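Local coordinates for protein sucrose 6(F)-phosphate phosphorylase (Thermoanaerobacterium thermosaccharolyticum DSM 571, PDB 6S9V) that belongs to the alpha-amylase-like phosphorylases, enzymes built on a closed eight-stranded beta/alpha (TIM) barrel, at residues Ile107-Arg117 with Tyr121-Asp129; Leu306-Pro316 with Phe355-Tyr364. One frame throughout, in Å; residues are numbered along the deposited sequence.

Contact 1 (Ile107-Arg117 with Tyr121-Asp129); sequences IYFQDFLKKGR and YADMFITLD
Y108 turns its ring edge onto one face of the Y121 ring, an edge-to-face pair with planes at 82° in which CD1 of Y108 lies 3.6 Å from CE1 of Y121. M124 bends at its last torsion (chi3 70°) and lays CE over one face of the Y108 ring, a CH-pi contact, while SD meets the ring obliquely in a Met-aromatic contact; CG2 of I107 covers the opposite face. On one face of F125, CD1 of F109 stands over the centre, the ring planes at 89°; CB of M124 lies on the other, and CZ of F125 comes 3.5 Å from N of F109. F112 completes this aromatic cluster: its ring meets F125 obliquely, and its CD1 packs 3.8 Å from CB of A122. CB of T127 lies over one face of the R117 guanidinium, and D129 comes in at the edge. NH1 of R117 forms a salt bridge with OD2 of D129, 2.7 Å, though the R117 side chain is poorly ordered and also pairs with E165. OG1 of T127 holds OD1 of D129 at 2.7 Å, which helps fix the carboxylate's rotation. F109 and F125 pack on strand 179-181, M124 on helix 187-202 and T127 on strand 164-168, all within the long insertion between barrel strands 92-97 and 207-210, the position of domain B in the alpha-amylase family.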
loop_
_atom_site.group_PDB
_atom_site.type_symbol
_atom_site.label_atom_id
_atom_site.label_comp_id
_atom_site.label_asym_id
_atom_site.label_seq_id
_atom_site.Cartn_x
_atom_site.Cartn_y
_atom_site.Cartn_z
ATOM N N ILE A 107 -26.205 -3.293 -0.372
ATOM C CA ILE A 107 -27.598 -3.100 -0.752
ATOM C C ILE A 107 -27.693 -2.855 -2.255
ATOM O O ILE A 107 -28.621 -3.324 -2.922
ATOM C CB ILE A 107 -28.229 -1.949 0.053
ATOM C CG1 ILE A 107 -29.735 -1.872 -0.219
ATOM C CG2 ILE A 107 -27.538 -0.618 -0.276
ATOM C CD1 ILE A 107 -30.470 -0.834 0.619
ATOM N N TYR A 108 -26.701 -2.158 -2.816
ATOM C CA TYR A 108 -26.750 -1.808 -4.232
ATOM C C TYR A 108 -26.794 -3.062 -5.094
ATOM O O TYR A 108 -27.643 -3.197 -5.979
ATOM C CB TYR A 108 -25.527 -0.964 -4.590
ATOM C CG TYR A 108 -25.281 0.163 -3.614
ATOM C CD1 TYR A 108 -26.136 1.246 -3.540
ATOM C CD2 TYR A 108 -24.213 0.108 -2.731
ATOM C CE1 TYR A 108 -25.918 2.264 -2.629
ATOM C CE2 TYR A 108 -23.989 1.118 -1.816
ATOM C CZ TYR A 108 -24.847 2.192 -1.772
ATOM O OH TYR A 108 -24.627 3.199 -0.859
ATOM N N PHE A 109 -25.897 -4.011 -4.825
ATOM C CA PHE A 109 -25.863 -5.211 -5.648
ATOM C C PHE A 109 -26.953 -6.210 -5.282
ATOM O O PHE A 109 -27.472 -6.898 -6.169
ATOM C CB PHE A 109 -24.505 -5.896 -5.561
ATOM C CG PHE A 109 -24.299 -6.911 -6.641
ATOM C CD1 PHE A 109 -24.069 -6.508 -7.947
ATOM C CD2 PHE A 109 -24.377 -8.262 -6.368
ATOM C CE1 PHE A 109 -23.908 -7.435 -8.952
ATOM C CE2 PHE A 109 -24.205 -9.189 -7.367
ATOM C CZ PHE A 109 -23.968 -8.778 -8.659
ATOM N N GLN A 110 -27.320 -6.319 -4.001
ATOM C CA GLN A 110 -28.403 -7.232 -3.652
ATOM C C GLN A 110 -29.726 -6.769 -4.255
ATOM O O GLN A 110 -30.557 -7.597 -4.652
ATOM C CB GLN A 110 -28.501 -7.412 -2.137
ATOM C CG GLN A 110 -27.328 -8.232 -1.600
ATOM C CD GLN A 110 -27.488 -8.673 -0.161
ATOM O OE1 GLN A 110 -27.336 -9.861 0.144
ATOM N NE2 GLN A 110 -27.800 -7.738 0.725
ATOM N N ASP A 111 -29.949 -5.453 -4.317
ATOM C CA ASP A 111 -31.149 -4.946 -4.978
ATOM C C ASP A 111 -31.130 -5.310 -6.455
ATOM O O ASP A 111 -32.144 -5.746 -7.011
ATOM C CB ASP A 111 -31.241 -3.431 -4.796
ATOM C CG ASP A 111 -32.593 -2.874 -5.190
ATOM O OD1 ASP A 111 -33.538 -2.978 -4.381
ATOM O OD2 ASP A 111 -32.709 -2.321 -6.300
ATOM N N PHE A 112 -29.962 -5.187 -7.088
ATOM C CA PHE A 112 -29.820 -5.554 -8.489
ATOM C C PHE A 112 -30.088 -7.035 -8.709
ATOM O O PHE A 112 -30.767 -7.414 -9.669
ATOM C CB PHE A 112 -28.418 -5.199 -8.980
ATOM C CG PHE A 112 -28.096 -5.758 -10.331
ATOM C CD1 PHE A 112 -28.714 -5.260 -11.461
ATOM C CD2 PHE A 112 -27.199 -6.803 -10.468
ATOM C CE1 PHE A 112 -28.437 -5.781 -12.704
ATOM C CE2 PHE A 112 -26.915 -7.330 -11.713
ATOM C CZ PHE A 112 -27.534 -6.816 -12.832
ATOM N N LEU A 113 -29.563 -7.898 -7.834
ATOM C CA LEU A 113 -29.809 -9.322 -8.008
ATOM C C LEU A 113 -31.278 -9.658 -7.822
ATOM O O LEU A 113 -31.764 -10.643 -8.385
ATOM C CB LEU A 113 -28.961 -10.138 -7.039
ATOM C CG LEU A 113 -27.468 -10.224 -7.344
ATOM C CD1 LEU A 113 -26.833 -11.221 -6.386
ATOM C CD2 LEU A 113 -27.193 -10.622 -8.792
ATOM N N LYS A 114 -31.993 -8.865 -7.022
ATOM C CA LYS A 114 -33.418 -9.090 -6.831
ATOM C C LYS A 114 -34.209 -8.645 -8.054
ATOM O O LYS A 114 -35.058 -9.387 -8.559
ATOM C CB LYS A 114 -33.891 -8.351 -5.578
ATOM C CG LYS A 114 -35.387 -8.450 -5.285
ATOM C CD LYS A 114 -35.748 -7.513 -4.134
ATOM C CE LYS A 114 -37.247 -7.391 -3.917
ATOM N NZ LYS A 114 -37.753 -8.427 -2.971
ATOM N N LYS A 115 -33.944 -7.434 -8.548
ATOM C CA LYS A 115 -34.791 -6.813 -9.557
ATOM C C LYS A 115 -34.168 -6.741 -10.945
ATOM O O LYS A 115 -34.859 -6.345 -11.890
ATOM C CB LYS A 115 -35.196 -5.396 -9.120
ATOM C CG LYS A 115 -35.986 -5.348 -7.823
ATOM C CD LYS A 115 -36.274 -3.915 -7.404
ATOM C CE LYS A 115 -36.981 -3.854 -6.059
ATOM N NZ LYS A 115 -37.134 -2.455 -5.566
ATOM N N GLY A 116 -32.898 -7.099 -11.101
ATOM C CA GLY A 116 -32.294 -7.037 -12.420
ATOM C C GLY A 116 -32.236 -5.607 -12.921
ATOM O O GLY A 116 -31.863 -4.682 -12.190
ATOM N N ARG A 117 -32.617 -5.407 -14.186
ATOM C CA ARG A 117 -32.475 -4.093 -14.800
ATOM C C ARG A 117 -33.475 -3.070 -14.272
ATOM O O ARG A 117 -33.248 -1.867 -14.437
ATOM C CB ARG A 117 -32.612 -4.202 -16.321
ATOM C CG ARG A 117 -31.628 -5.163 -16.990
ATOM C CD ARG A 117 -30.187 -4.952 -16.521
ATOM N NE ARG A 117 -29.249 -5.853 -17.192
ATOM C CZ ARG A 117 -28.451 -5.508 -18.202
ATOM N NH1 ARG A 117 -28.450 -4.269 -18.677
ATOM N NH2 ARG A 117 -27.642 -6.412 -18.736
ATOM N N TYR A 121 -30.141 0.660 -9.097
ATOM C CA TYR A 121 -28.690 0.590 -8.992
ATOM C C TYR A 121 -28.042 -0.226 -10.104
ATOM O O TYR A 121 -26.819 -0.404 -10.084
ATOM C CB TYR A 121 -28.287 -0.016 -7.640
ATOM C CG TYR A 121 -28.907 0.657 -6.442
ATOM C CD1 TYR A 121 -28.559 1.952 -6.097
ATOM C CD2 TYR A 121 -29.842 -0.002 -5.654
ATOM C CE1 TYR A 121 -29.122 2.578 -5.002
ATOM C CE2 TYR A 121 -30.410 0.614 -4.553
ATOM C CZ TYR A 121 -30.044 1.905 -4.232
ATOM O OH TYR A 121 -30.599 2.534 -3.142
ATOM N N ALA A 122 -28.817 -0.706 -11.080
ATOM C CA ALA A 122 -28.269 -1.590 -12.105
ATOM C C ALA A 122 -27.070 -0.959 -12.803
ATOM O O ALA A 122 -26.076 -1.640 -13.086
ATOM C CB ALA A 122 -29.355 -1.944 -13.122
ATOM N N ASP A 123 -27.132 0.349 -13.062
ATOM C CA ASP A 123 -26.091 1.042 -13.815
ATOM C C ASP A 123 -24.794 1.211 -13.034
ATOM O O ASP A 123 -23.792 1.633 -13.623
ATOM C CB ASP A 123 -26.613 2.419 -14.247
ATOM C CG ASP A 123 -25.702 3.114 -15.253
ATOM O OD1 ASP A 123 -25.324 2.483 -16.261
ATOM O OD2 ASP A 123 -25.369 4.299 -15.031
ATOM N N MET A 124 -24.778 0.899 -11.735
ATOM C CA MET A 124 -23.541 0.989 -10.971
ATOM C C MET A 124 -22.559 -0.118 -11.325
ATOM O O MET A 124 -21.371 0.001 -11.006
ATOM C CB MET A 124 -23.829 0.935 -9.469
ATOM C CG MET A 124 -24.576 2.127 -8.928
ATOM S SD MET A 124 -24.947 1.975 -7.172
ATOM C CE MET A 124 -23.310 2.128 -6.481
ATOM N N PHE A 125 -23.020 -1.179 -11.984
ATOM C CA PHE A 125 -22.218 -2.371 -12.218
ATOM C C PHE A 125 -21.971 -2.571 -13.706
ATOM O O PHE A 125 -22.704 -2.065 -14.560
ATOM C CB PHE A 125 -22.912 -3.593 -11.601
ATOM C CG PHE A 125 -23.367 -3.350 -10.189
ATOM C CD1 PHE A 125 -22.441 -3.210 -9.171
ATOM C CD2 PHE A 125 -24.712 -3.205 -9.891
ATOM C CE1 PHE A 125 -22.848 -2.957 -7.870
ATOM C CE2 PHE A 125 -25.122 -2.945 -8.599
ATOM C CZ PHE A 125 -24.193 -2.815 -7.592
ATOM N N ILE A 126 -20.899 -3.299 -14.003
ATOM C CA ILE A 126 -20.471 -3.503 -15.395
ATOM C C ILE A 126 -21.123 -4.801 -15.855
ATOM O O ILE A 126 -20.515 -5.870 -15.904
ATOM C CB ILE A 126 -18.944 -3.520 -15.537
ATOM C CG1 ILE A 126 -18.331 -2.241 -14.960
ATOM C CG2 ILE A 126 -18.551 -3.677 -17.002
ATOM C CD1 ILE A 126 -16.806 -2.230 -14.951
ATOM N N THR A 127 -22.412 -4.714 -16.164
ATOM C CA THR A 127 -23.058 -5.786 -16.906
ATOM C C THR A 127 -22.374 -5.906 -18.265
ATOM O O THR A 127 -21.969 -4.904 -18.862
ATOM C CB THR A 127 -24.552 -5.514 -17.054
ATOM O OG1 THR A 127 -24.759 -4.147 -17.429
ATOM C CG2 THR A 127 -25.277 -5.793 -15.736
ATOM N N LEU A 128 -22.210 -7.140 -18.744
ATOM C CA LEU A 128 -21.351 -7.350 -19.905
ATOM C C LEU A 128 -21.901 -6.700 -21.173
ATOM O O LEU A 128 -21.150 -6.536 -22.140
ATOM C CB LEU A 128 -21.128 -8.844 -20.151
ATOM C CG LEU A 128 -20.393 -9.634 -19.064
ATOM C CD1 LEU A 128 -19.788 -10.898 -19.671
ATOM C CD2 LEU A 128 -19.337 -8.839 -18.349
ATOM N N ASP A 129 -23.186 -6.341 -21.206
ATOM C CA ASP A 129 -23.714 -5.628 -22.364
ATOM C C ASP A 129 -23.073 -4.255 -22.541
ATOM O O ASP A 129 -23.197 -3.662 -23.617
ATOM C CB ASP A 129 -25.234 -5.486 -22.265
ATOM C CG ASP A 129 -25.680 -4.753 -21.017
ATOM O OD1 ASP A 129 -24.836 -4.464 -20.144
ATOM O OD2 ASP A 129 -26.890 -4.453 -20.919
#

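Contact 2 (Leu306-Pro316 with Phe355-Tyr364); sequences LDCHDGIPVKP and FDVHQINCTY. With SO4 (sulfate ion), chain E; SO4 (sulfate ion), chain D.
I312 and I360 form an antiparallel hydrogen-bonded pair, each N to the other's O at 2.8 Å, beside the non-hydrogen-bonded pair P313 and Q359. The strands stay joined past P313: N of V314 binds O of H358, and N of K315 binds O of V357. H358 lies in a classic beta bulge, where it and Q359 both face S342 of the third strand. A chi1 of -174° swings the H358 ring away from its own backbone N and back to the other segment, where ND1 donates to O of K315 at 2.7 Å. OE1 of Q359 takes N of G311 at 3.0 Å, approached from above the amide plane.

On the apolar side CG2 of V314 packs 3.8 Å from CG1 of I360, and its CG1 meets the F355 ring at the edge. CB of L306 sits over the centre of the Y364 ring, 3.6 Å from its centroid, while CD1 of I312 approaches the same ring obliquely. OH of Y364 is held by O of P276, and a water joins OD2 of D307 to N of Y364; a salt bridge to R379 takes up OD1 of D307.

The loop before strand 312-313 carries H309, whose N and ND1 both bind O4 of one sulfate. NE2 of H358 gives a nearly straight bond, 2.7 Å, to O3 of the second sulfate, and a water links that oxygen to NE2 of Q359. Held at both nitrogens, the H358 ring is fixed in rotation; the sulfates, though probably from the crystallisation liquor, show that anions can be accepted here.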
loop_
_atom_site.group_PDB
_atom_site.type_symbol
_atom_site.label_atom_id
_atom_site.label_comp_id
_atom_site.label_asym_id
_atom_site.label_seq_id
_atom_site.Cartn_x
_atom_site.Cartn_y
_atom_site.Cartn_z
ATOM N N LEU A 306 9.090 -0.520 3.391
ATOM C CA LEU A 306 9.760 -1.783 3.124
ATOM C C LEU A 306 8.708 -2.877 2.988
ATOM O O LEU A 306 8.522 -3.428 1.900
ATOM C CB LEU A 306 10.771 -2.102 4.229
ATOM C CG LEU A 306 11.889 -1.075 4.449
ATOM C CD1 LEU A 306 12.799 -1.493 5.591
ATOM C CD2 LEU A 306 12.707 -0.865 3.193
ATOM N N ASP A 307 7.968 -3.138 4.065
ATOM C CA ASP A 307 6.828 -4.036 4.055
ATOM C C ASP A 307 5.514 -3.250 4.037
ATOM O O ASP A 307 5.452 -2.070 4.393
ATOM C CB ASP A 307 6.859 -4.984 5.263
ATOM C CG ASP A 307 7.102 -4.273 6.591
ATOM O OD1 ASP A 307 7.368 -3.051 6.603
ATOM O OD2 ASP A 307 7.010 -4.951 7.643
ATOM N N CYS A 308 4.467 -3.922 3.568
ATOM C CA CYS A 308 3.090 -3.445 3.647
ATOM C C CYS A 308 2.203 -4.680 3.785
ATOM O O CYS A 308 2.689 -5.779 4.065
ATOM C CB CYS A 308 2.745 -2.578 2.430
ATOM S SG CYS A 308 2.682 -3.456 0.856
ATOM N N HIS A 309 0.898 -4.518 3.574
ATOM C CA HIS A 309 -0.008 -5.654 3.763
ATOM C C HIS A 309 0.029 -6.639 2.602
ATOM O O HIS A 309 -0.405 -7.788 2.764
ATOM C CB HIS A 309 -1.441 -5.169 3.963
ATOM C CG HIS A 309 -2.076 -4.631 2.721
ATOM N ND1 HIS A 309 -1.738 -3.410 2.180
ATOM C CD2 HIS A 309 -3.041 -5.138 1.921
ATOM C CE1 HIS A 309 -2.460 -3.193 1.099
ATOM N NE2 HIS A 309 -3.259 -4.229 0.919
ATOM N N ASP A 310 0.561 -6.232 1.454
ATOM C CA ASP A 310 0.782 -7.115 0.323
ATOM C C ASP A 310 2.229 -7.606 0.361
ATOM O O ASP A 310 2.926 -7.465 1.375
ATOM C CB ASP A 310 0.435 -6.385 -0.979
ATOM C CG ASP A 310 -1.054 -6.114 -1.120
ATOM O OD1 ASP A 310 -1.858 -6.891 -0.577
ATOM O OD2 ASP A 310 -1.421 -5.110 -1.772
ATOM N N GLY A 311 2.689 -8.224 -0.732
ATOM C CA GLY A 311 4.052 -8.707 -0.821
ATOM C C GLY A 311 5.016 -7.686 -1.401
ATOM O O GLY A 311 4.642 -6.599 -1.845
ATOM N N ILE A 312 6.296 -8.060 -1.395
ATOM C CA ILE A 312 7.368 -7.214 -1.922
ATOM C C ILE A 312 7.292 -7.213 -3.446
ATOM O O ILE A 312 7.406 -8.278 -4.062
ATOM C CB ILE A 312 8.743 -7.701 -1.428
ATOM C CG1 ILE A 312 8.794 -7.684 0.107
ATOM C CG2 ILE A 312 9.843 -6.846 -2.019
ATOM C CD1 ILE A 312 9.878 -8.583 0.698
ATOM N N PRO A 313 7.095 -6.066 -4.101
ATOM C CA PRO A 313 6.873 -6.089 -5.554
ATOM C C PRO A 313 8.098 -6.520 -6.347
ATOM O O PRO A 313 9.230 -6.142 -6.038
ATOM C CB PRO A 313 6.499 -4.633 -5.885
ATOM C CG PRO A 313 5.965 -4.082 -4.607
ATOM C CD PRO A 313 6.795 -4.742 -3.524
ATOM N N VAL A 314 7.848 -7.286 -7.410
ATOM C CA VAL A 314 8.882 -7.659 -8.367
ATOM C C VAL A 314 8.429 -7.243 -9.765
ATOM O O VAL A 314 8.884 -6.222 -10.289
ATOM C CB VAL A 314 9.196 -9.165 -8.290
ATOM C CG1 VAL A 314 10.280 -9.535 -9.282
ATOM C CG2 VAL A 314 9.615 -9.533 -6.883
ATOM N N LYS A 315 7.531 -8.031 -10.388
ATOM C CA LYS A 315 6.974 -7.654 -11.687
ATOM C C LYS A 315 5.528 -7.181 -11.537
ATOM O O LYS A 315 4.747 -7.822 -10.830
ATOM C CB LYS A 315 6.984 -8.819 -12.681
ATOM C CG LYS A 315 8.337 -9.336 -13.074
ATOM C CD LYS A 315 8.183 -10.524 -14.032
ATOM C CE LYS A 315 7.540 -10.130 -15.359
ATOM N NZ LYS A 315 8.354 -9.115 -16.088
ATOM N N PRO A 316 5.119 -6.116 -12.241
ATOM C CA PRO A 316 5.838 -5.318 -13.242
ATOM C C PRO A 316 6.656 -4.164 -12.666
ATOM O O PRO A 316 7.301 -3.446 -13.437
ATOM C CB PRO A 316 4.701 -4.772 -14.114
ATOM C CG PRO A 316 3.591 -4.549 -13.114
ATOM C CD PRO A 316 3.701 -5.709 -12.135
ATOM N N PHE A 355 9.566 -15.472 -16.552
ATOM C CA PHE A 355 9.584 -15.053 -15.157
ATOM C C PHE A 355 8.258 -14.364 -14.854
ATOM O O PHE A 355 7.906 -13.379 -15.514
ATOM C CB PHE A 355 10.760 -14.108 -14.924
ATOM C CG PHE A 355 11.064 -13.832 -13.474
ATOM C CD1 PHE A 355 11.554 -14.828 -12.652
ATOM C CD2 PHE A 355 10.879 -12.567 -12.944
ATOM C CE1 PHE A 355 11.851 -14.566 -11.322
ATOM C CE2 PHE A 355 11.167 -12.305 -11.615
ATOM C CZ PHE A 355 11.654 -13.302 -10.807
ATOM N N ASP A 356 7.522 -14.857 -13.862
ATOM C CA ASP A 356 6.168 -14.352 -13.637
ATOM C C ASP A 356 5.910 -14.107 -12.156
ATOM O O ASP A 356 4.799 -14.310 -11.657
ATOM C CB ASP A 356 5.112 -15.293 -14.225
ATOM C CG ASP A 356 5.096 -16.649 -13.565
ATOM O OD1 ASP A 356 6.118 -17.039 -12.958
ATOM O OD2 ASP A 356 4.049 -17.325 -13.644
ATOM N N VAL A 357 6.917 -13.620 -11.442
ATOM C CA VAL A 357 6.773 -13.319 -10.023
ATOM C C VAL A 357 6.244 -11.895 -9.867
ATOM O O VAL A 357 6.918 -10.925 -10.229
ATOM C CB VAL A 357 8.105 -13.488 -9.279
ATOM C CG1 VAL A 357 7.908 -13.158 -7.805
ATOM C CG2 VAL A 357 8.656 -14.910 -9.486
ATOM N N HIS A 358 5.046 -11.782 -9.290
ATOM C CA HIS A 358 4.421 -10.485 -9.034
ATOM C C HIS A 358 4.909 -9.904 -7.718
ATOM O O HIS A 358 5.347 -8.746 -7.665
ATOM C CB HIS A 358 2.897 -10.666 -9.045
ATOM C CG HIS A 358 2.116 -9.395 -8.933
ATOM N ND1 HIS A 358 2.342 -8.303 -9.743
ATOM C CD2 HIS A 358 1.079 -9.060 -8.130
ATOM C CE1 HIS A 358 1.490 -7.342 -9.432
ATOM N NE2 HIS A 358 0.711 -7.776 -8.457
ATOM N N GLN A 359 4.865 -10.693 -6.643
ATOM C CA GLN A 359 5.260 -10.220 -5.325
ATOM C C GLN A 359 5.839 -11.364 -4.501
ATOM O O GLN A 359 5.486 -12.532 -4.691
ATOM C CB GLN A 359 4.071 -9.591 -4.592
ATOM C CG GLN A 359 3.587 -8.316 -5.246
ATOM C CD GLN A 359 2.339 -7.740 -4.614
ATOM O OE1 GLN A 359 1.799 -8.277 -3.643
ATOM N NE2 GLN A 359 1.873 -6.627 -5.168
ATOM N N ILE A 360 6.737 -10.998 -3.593
ATOM C CA ILE A 360 7.342 -11.913 -2.632
ATOM C C ILE A 360 6.583 -11.756 -1.319
ATOM O O ILE A 360 6.672 -10.710 -0.662
ATOM C CB ILE A 360 8.834 -11.612 -2.435
ATOM C CG1 ILE A 360 9.586 -11.675 -3.763
ATOM C CG2 ILE A 360 9.442 -12.583 -1.428
ATOM C CD1 ILE A 360 10.987 -11.058 -3.689
ATOM N N ASN A 361 5.864 -12.794 -0.917
ATOM C CA ASN A 361 5.107 -12.795 0.332
ATOM C C ASN A 361 6.012 -13.318 1.444
ATOM O O ASN A 361 6.306 -14.519 1.498
ATOM C CB ASN A 361 3.853 -13.657 0.199
ATOM C CG ASN A 361 2.942 -13.193 -0.918
ATOM O OD1 ASN A 361 2.779 -11.998 -1.138
ATOM N ND2 ASN A 361 2.358 -14.142 -1.639
ATOM N N CYS A 362 6.417 -12.425 2.347
ATOM C CA CYS A 362 7.475 -12.670 3.324
ATOM C C CYS A 362 7.514 -11.470 4.254
ATOM O O CYS A 362 7.363 -10.342 3.783
ATOM C CB CYS A 362 8.834 -12.834 2.617
ATOM S SG CYS A 362 10.216 -13.492 3.603
ATOM N N THR A 363 7.694 -11.689 5.562
ATOM C CA THR A 363 7.948 -10.524 6.414
ATOM C C THR A 363 9.313 -9.947 6.047
ATOM O O THR A 363 10.213 -10.667 5.612
ATOM C CB THR A 363 7.889 -10.853 7.912
ATOM O OG1 THR A 363 9.070 -11.559 8.320
ATOM C CG2 THR A 363 6.645 -11.671 8.236
ATOM N N TYR A 364 9.455 -8.627 6.175
ATOM C CA TYR A 364 10.702 -8.014 5.726
ATOM C C TYR A 364 11.869 -8.450 6.603
ATOM O O TYR A 364 12.977 -8.684 6.104
ATOM C CB TYR A 364 10.563 -6.497 5.690
ATOM C CG TYR A 364 11.420 -5.865 4.622
ATOM C CD1 TYR A 364 10.937 -5.686 3.329
ATOM C CD2 TYR A 364 12.719 -5.469 4.899
ATOM C CE1 TYR A 364 11.724 -5.115 2.347
ATOM C CE2 TYR A 364 13.512 -4.903 3.932
ATOM C CZ TYR A 364 13.015 -4.725 2.653
ATOM O OH TYR A 364 13.822 -4.152 1.691
HETATM S S SO4 E . -0.386 -0.395 2.336
HETATM O O1 SO4 E . 0.589 -0.369 1.249
HETATM O O2 SO4 E . -1.728 -0.407 1.764
HETATM O O3 SO4 E . -0.216 0.791 3.173
HETATM O O4 SO4 E . -0.198 -1.574 3.163
HETATM S S SO4 D . -2.526 -6.157 -8.065
HETATM O O1 SO4 D . -2.372 -5.267 -9.223
HETATM O O2 SO4 D . -2.955 -7.487 -8.486
HETATM O O3 SO4 D . -1.241 -6.245 -7.382
HETATM O O4 SO4 D . -3.538 -5.626 -7.160
HETATM O O HOH W 1 6.973 -7.521 7.593
HETATM O O HOH W 2 4.541 -10.128 2.368
HETATM O O HOH W 3 -0.726 -5.801 -4.595
#

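From the N terminus, the chain first runs through barrel strands 22-25, 51-54 and 92-97. Contact 1 follows, a short-range closure across three residues. Contact 2 opens only after strand 302-304, the seventh of the barrel, and closes a loop of 38 residues that contains helix 324-336 and strand 340-343. The two are in series, neither nested nor crossed, with nearest atoms about 19 Å apart. Contact 1 ties helix 107-115 to the loop that follows it, within the insertion after barrel strand 92-97 that in this family forms domain B, whereas contact 2 joins strands of a small antiparallel sheet formed in the chain segment that runs from the seventh barrel strand to the eighth.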